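Local coordinates for protein ORF10 (Moritella marina, PDB 6RIW) that probably catalyses carbon-carbon condensation as the ketosynthase-chain length factor didomain of a polyunsaturated fatty acid synthase, at residues Q495-K507 against Q520-Q532. Numbering follows the deposited sequence.
Sequences QNTFRELPEQRWK and QLRKAPKGSYVEQ
Tyr529 lays its ring beneath Leu501, whose CD1 sits over the face, 3.8 Å from the ring centroid and 23° off the normal. With CG of Leu501 anti to its own backbone N (chi1 180°), the branch is turned toward the rings and CD1 also reaches a face of Trp506, so one methyl serves two aromatics. Pro502 CD meets Tyr529 CB at 3.5 Å, and the phenol OH donates to Pro525 O within its own segment (2.8 Å), holding the far end of the ring in place. A phenylalanine in place of Tyr529 would probably leave Pro525 O without this donor and the end of the ring less well tethered to the 520-532 segment. Farther along, Ala524 CB rests on the six-membered ring of Trp506, closest to CZ3, while the indole NE1 is hydrogen-bonded to Gly697 O.

Two charge pairs flank these apolar contacts. Lys523 NZ approaches the syn lone pair of Glu500 OE1 at 2.9 Å and also donates to Ala524 O. Arg499 NH1 meets Glu531 OE1 from above the carboxylate plane (3.0 Å), the two flat groups being turned 77° apart; Pro502 CG covers a guanidinium face, and NE donates a hydrogen bond to Glu500 O, which helps hold the group in place. Arg505 turns its guanidinium to Glu743 and Glu587 instead. Arg499 and Gly527 form an antiparallel hydrogen-bonded pair, a single bridge. It ties the loop following helix 484-492 to the short, weakly bonded strand 527-528, which pairs in parallel with strand 741-752 in the second ketosynthase-like domain, of thiolase-type fold and probably the chain length factor.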
# COMPACT_ATOMS: atom_id res chain seq x y z
N GLN A 495 -14.53 -29.35 -7.11
CA GLN A 495 -14.28 -29.54 -5.69
C GLN A 495 -13.98 -28.20 -5.01
O GLN A 495 -13.82 -27.16 -5.66
CB GLN A 495 -13.14 -30.52 -5.48
CG GLN A 495 -13.51 -31.91 -5.99
CD GLN A 495 -12.32 -32.82 -6.08
OE1 GLN A 495 -11.23 -32.40 -6.48
NE2 GLN A 495 -12.52 -34.08 -5.69
N ASN A 496 -13.91 -28.24 -3.68
CA ASN A 496 -13.52 -27.06 -2.90
C ASN A 496 -12.40 -27.43 -1.93
O ASN A 496 -12.11 -28.61 -1.68
CB ASN A 496 -14.72 -26.48 -2.13
CG ASN A 496 -15.27 -27.45 -1.08
OD1 ASN A 496 -14.61 -27.74 -0.08
ND2 ASN A 496 -16.47 -27.94 -1.30
N THR A 497 -11.79 -26.39 -1.35
CA THR A 497 -10.73 -26.54 -0.38
C THR A 497 -11.19 -26.19 1.04
O THR A 497 -10.36 -25.81 1.87
CB THR A 497 -9.55 -25.65 -0.76
OG1 THR A 497 -10.07 -24.34 -1.02
CG2 THR A 497 -8.89 -26.18 -2.04
N PHE A 498 -12.48 -26.28 1.32
CA PHE A 498 -12.99 -25.82 2.61
C PHE A 498 -12.64 -26.81 3.72
O PHE A 498 -12.77 -28.02 3.55
CB PHE A 498 -14.49 -25.60 2.53
CG PHE A 498 -14.88 -24.54 1.52
CD1 PHE A 498 -14.04 -23.49 1.26
CD2 PHE A 498 -16.07 -24.63 0.83
CE1 PHE A 498 -14.38 -22.51 0.33
CE2 PHE A 498 -16.41 -23.67 -0.10
CZ PHE A 498 -15.57 -22.61 -0.35
N ARG A 499 -12.14 -26.28 4.83
CA ARG A 499 -11.64 -27.12 5.92
C ARG A 499 -11.85 -26.38 7.23
O ARG A 499 -12.13 -25.18 7.25
CB ARG A 499 -10.16 -27.47 5.74
CG ARG A 499 -9.26 -26.20 5.57
CD ARG A 499 -7.80 -26.45 5.96
NE ARG A 499 -7.67 -26.80 7.38
CZ ARG A 499 -6.57 -27.35 7.90
NH1 ARG A 499 -5.52 -27.60 7.13
NH2 ARG A 499 -6.52 -27.63 9.20
N GLU A 500 -11.68 -27.09 8.34
CA GLU A 500 -11.76 -26.37 9.61
C GLU A 500 -10.49 -25.57 9.85
O GLU A 500 -9.44 -25.80 9.23
CB GLU A 500 -12.02 -27.35 10.76
CG GLU A 500 -13.28 -28.18 10.56
CD GLU A 500 -14.60 -27.42 10.68
OE1 GLU A 500 -14.63 -26.25 11.15
OE2 GLU A 500 -15.63 -28.01 10.29
N LEU A 501 -10.59 -24.61 10.76
CA LEU A 501 -9.48 -23.71 11.04
C LEU A 501 -8.24 -24.48 11.49
O LEU A 501 -8.32 -25.27 12.43
CB LEU A 501 -9.91 -22.74 12.15
CG LEU A 501 -8.82 -21.73 12.56
CD1 LEU A 501 -8.76 -20.62 11.56
CD2 LEU A 501 -9.13 -21.17 13.96
N PRO A 502 -7.08 -24.28 10.86
CA PRO A 502 -5.85 -24.93 11.34
C PRO A 502 -5.55 -24.49 12.76
O PRO A 502 -5.82 -23.36 13.15
CB PRO A 502 -4.77 -24.44 10.37
CG PRO A 502 -5.54 -24.06 9.12
CD PRO A 502 -6.87 -23.53 9.60
N GLU A 503 -4.97 -25.42 13.55
CA GLU A 503 -4.86 -25.20 14.99
C GLU A 503 -4.15 -23.90 15.37
O GLU A 503 -4.54 -23.28 16.36
CB GLU A 503 -4.14 -26.40 15.65
CG GLU A 503 -5.10 -27.55 15.78
CD GLU A 503 -4.82 -28.45 16.99
OE1 GLU A 503 -3.66 -28.46 17.49
OE2 GLU A 503 -5.79 -29.15 17.41
N GLN A 504 -3.12 -23.49 14.63
CA GLN A 504 -2.39 -22.28 14.99
C GLN A 504 -2.80 -21.05 14.19
O GLN A 504 -2.23 -19.97 14.41
CB GLN A 504 -0.89 -22.51 14.80
CG GLN A 504 -0.29 -23.50 15.79
CD GLN A 504 1.14 -23.81 15.40
OE1 GLN A 504 1.95 -22.90 15.27
NE2 GLN A 504 1.45 -25.09 15.20
N ARG A 505 -3.75 -21.18 13.29
CA ARG A 505 -4.02 -20.10 12.34
C ARG A 505 -4.51 -18.82 13.03
O ARG A 505 -4.20 -17.71 12.57
CB ARG A 505 -5.05 -20.57 11.31
CG ARG A 505 -5.38 -19.52 10.20
CD ARG A 505 -4.21 -19.41 9.21
NE ARG A 505 -4.36 -18.25 8.31
CZ ARG A 505 -3.95 -17.02 8.63
NH1 ARG A 505 -3.41 -16.77 9.83
NH2 ARG A 505 -4.08 -16.03 7.75
N TRP A 506 -5.31 -18.93 14.09
CA TRP A 506 -5.72 -17.75 14.88
C TRP A 506 -4.98 -17.64 16.21
O TRP A 506 -5.44 -16.95 17.13
CB TRP A 506 -7.23 -17.77 15.13
CG TRP A 506 -8.09 -17.51 13.92
CD1 TRP A 506 -7.66 -17.34 12.62
CD2 TRP A 506 -9.51 -17.40 13.89
NE1 TRP A 506 -8.76 -17.12 11.79
CE2 TRP A 506 -9.90 -17.17 12.56
CE3 TRP A 506 -10.50 -17.46 14.89
CZ2 TRP A 506 -11.24 -17.00 12.18
CZ3 TRP A 506 -11.84 -17.29 14.52
CH2 TRP A 506 -12.20 -17.07 13.17
N LYS A 507 -3.82 -18.28 16.33
CA LYS A 507 -3.07 -18.27 17.59
C LYS A 507 -3.94 -18.73 18.75
O LYS A 507 -3.78 -18.28 19.89
CB LYS A 507 -2.46 -16.88 17.86
CG LYS A 507 -1.36 -16.49 16.90
CD LYS A 507 -0.71 -15.13 17.25
CE LYS A 507 0.55 -14.95 16.41
NZ LYS A 507 1.44 -13.81 16.83
N GLN A 520 -19.83 -12.75 17.78
CA GLN A 520 -21.09 -13.43 17.47
C GLN A 520 -20.85 -14.67 16.60
O GLN A 520 -21.62 -14.98 15.69
CB GLN A 520 -22.08 -12.47 16.82
CG GLN A 520 -22.32 -11.28 17.73
CD GLN A 520 -23.34 -10.31 17.17
OE1 GLN A 520 -23.68 -10.37 15.99
NE2 GLN A 520 -23.81 -9.42 18.02
N LEU A 521 -19.79 -15.39 16.91
CA LEU A 521 -19.42 -16.62 16.20
C LEU A 521 -19.56 -17.81 17.13
O LEU A 521 -18.99 -17.82 18.24
CB LEU A 521 -17.96 -16.55 15.71
CG LEU A 521 -17.63 -15.64 14.52
CD1 LEU A 521 -16.11 -15.54 14.33
CD2 LEU A 521 -18.29 -16.19 13.26
N ARG A 522 -20.28 -18.84 16.68
CA ARG A 522 -20.32 -20.09 17.43
C ARG A 522 -19.03 -20.89 17.26
O ARG A 522 -18.64 -21.63 18.17
CB ARG A 522 -21.52 -20.93 16.99
CG ARG A 522 -22.79 -20.11 16.76
CD ARG A 522 -24.04 -21.01 16.67
NE ARG A 522 -24.41 -21.56 17.98
CZ ARG A 522 -25.27 -20.99 18.82
NH1 ARG A 522 -25.87 -19.85 18.51
NH2 ARG A 522 -25.53 -21.58 19.99
N LYS A 523 -18.37 -20.74 16.12
CA LYS A 523 -17.15 -21.48 15.82
C LYS A 523 -16.36 -20.65 14.82
O LYS A 523 -16.90 -19.73 14.20
CB LYS A 523 -17.46 -22.87 15.22
CG LYS A 523 -18.25 -22.80 13.90
CD LYS A 523 -18.54 -24.19 13.32
CE LYS A 523 -17.25 -24.93 12.94
NZ LYS A 523 -16.85 -24.49 11.58
N ALA A 524 -15.07 -20.94 14.68
CA ALA A 524 -14.35 -20.36 13.56
C ALA A 524 -14.95 -20.95 12.28
O ALA A 524 -15.21 -22.17 12.23
CB ALA A 524 -12.85 -20.67 13.64
N PRO A 525 -15.23 -20.14 11.25
CA PRO A 525 -15.92 -20.67 10.07
C PRO A 525 -15.10 -21.75 9.39
O PRO A 525 -13.88 -21.70 9.37
CB PRO A 525 -16.09 -19.45 9.15
CG PRO A 525 -15.98 -18.28 10.04
CD PRO A 525 -15.05 -18.68 11.18
N LYS A 526 -15.79 -22.71 8.80
CA LYS A 526 -15.11 -23.60 7.88
C LYS A 526 -14.75 -22.79 6.63
O LYS A 526 -15.59 -22.03 6.14
CB LYS A 526 -16.02 -24.78 7.54
CG LYS A 526 -15.31 -25.84 6.72
CD LYS A 526 -16.07 -27.16 6.80
CE LYS A 526 -15.53 -28.16 5.77
NZ LYS A 526 -16.52 -29.26 5.59
N GLY A 527 -13.52 -22.93 6.13
CA GLY A 527 -13.14 -22.14 4.97
C GLY A 527 -11.87 -22.62 4.32
O GLY A 527 -11.26 -23.62 4.72
N SER A 528 -11.45 -21.90 3.28
CA SER A 528 -10.27 -22.32 2.52
C SER A 528 -9.02 -21.68 3.14
O SER A 528 -8.43 -20.72 2.63
CB SER A 528 -10.45 -21.98 1.05
OG SER A 528 -9.33 -22.37 0.29
N TYR A 529 -8.62 -22.23 4.28
CA TYR A 529 -7.46 -21.72 4.99
C TYR A 529 -6.19 -22.32 4.42
O TYR A 529 -6.18 -23.47 3.95
CB TYR A 529 -7.52 -22.05 6.48
CG TYR A 529 -8.68 -21.46 7.22
CD1 TYR A 529 -8.66 -20.13 7.63
CD2 TYR A 529 -9.83 -22.22 7.51
CE1 TYR A 529 -9.72 -19.57 8.33
CE2 TYR A 529 -10.90 -21.66 8.19
CZ TYR A 529 -10.83 -20.34 8.61
OH TYR A 529 -11.90 -19.79 9.30
N VAL A 530 -5.11 -21.55 4.52
CA VAL A 530 -3.77 -22.04 4.24
C VAL A 530 -3.12 -22.39 5.58
O VAL A 530 -2.89 -21.50 6.41
CB VAL A 530 -2.94 -21.01 3.46
CG1 VAL A 530 -1.48 -21.49 3.33
CG2 VAL A 530 -3.54 -20.77 2.08
N GLU A 531 -2.81 -23.67 5.81
CA GLU A 531 -2.21 -24.02 7.09
C GLU A 531 -0.73 -23.69 7.13
O GLU A 531 -0.21 -23.23 8.15
CB GLU A 531 -2.44 -25.51 7.41
CG GLU A 531 -1.62 -26.01 8.62
CD GLU A 531 -2.13 -27.32 9.23
OE1 GLU A 531 -2.89 -28.05 8.56
OE2 GLU A 531 -1.76 -27.61 10.40
N GLN A 532 -0.02 -23.91 6.02
CA GLN A 532 1.43 -23.77 5.98
C GLN A 532 1.88 -23.70 4.53
O GLN A 532 1.15 -24.08 3.61
CB GLN A 532 2.11 -24.94 6.70
CG GLN A 532 1.78 -26.29 6.10
CD GLN A 532 2.17 -27.44 7.02
OE1 GLN A 532 1.91 -27.42 8.22
NE2 GLN A 532 2.83 -28.45 6.46
O HOH W 1 -7.82 -25.33 2.39
O HOH W 2 -4.51 -29.62 9.85
O HOH W 3 -13.17 -24.22 12.04
O HOH W 4 -1.97 -24.72 12.31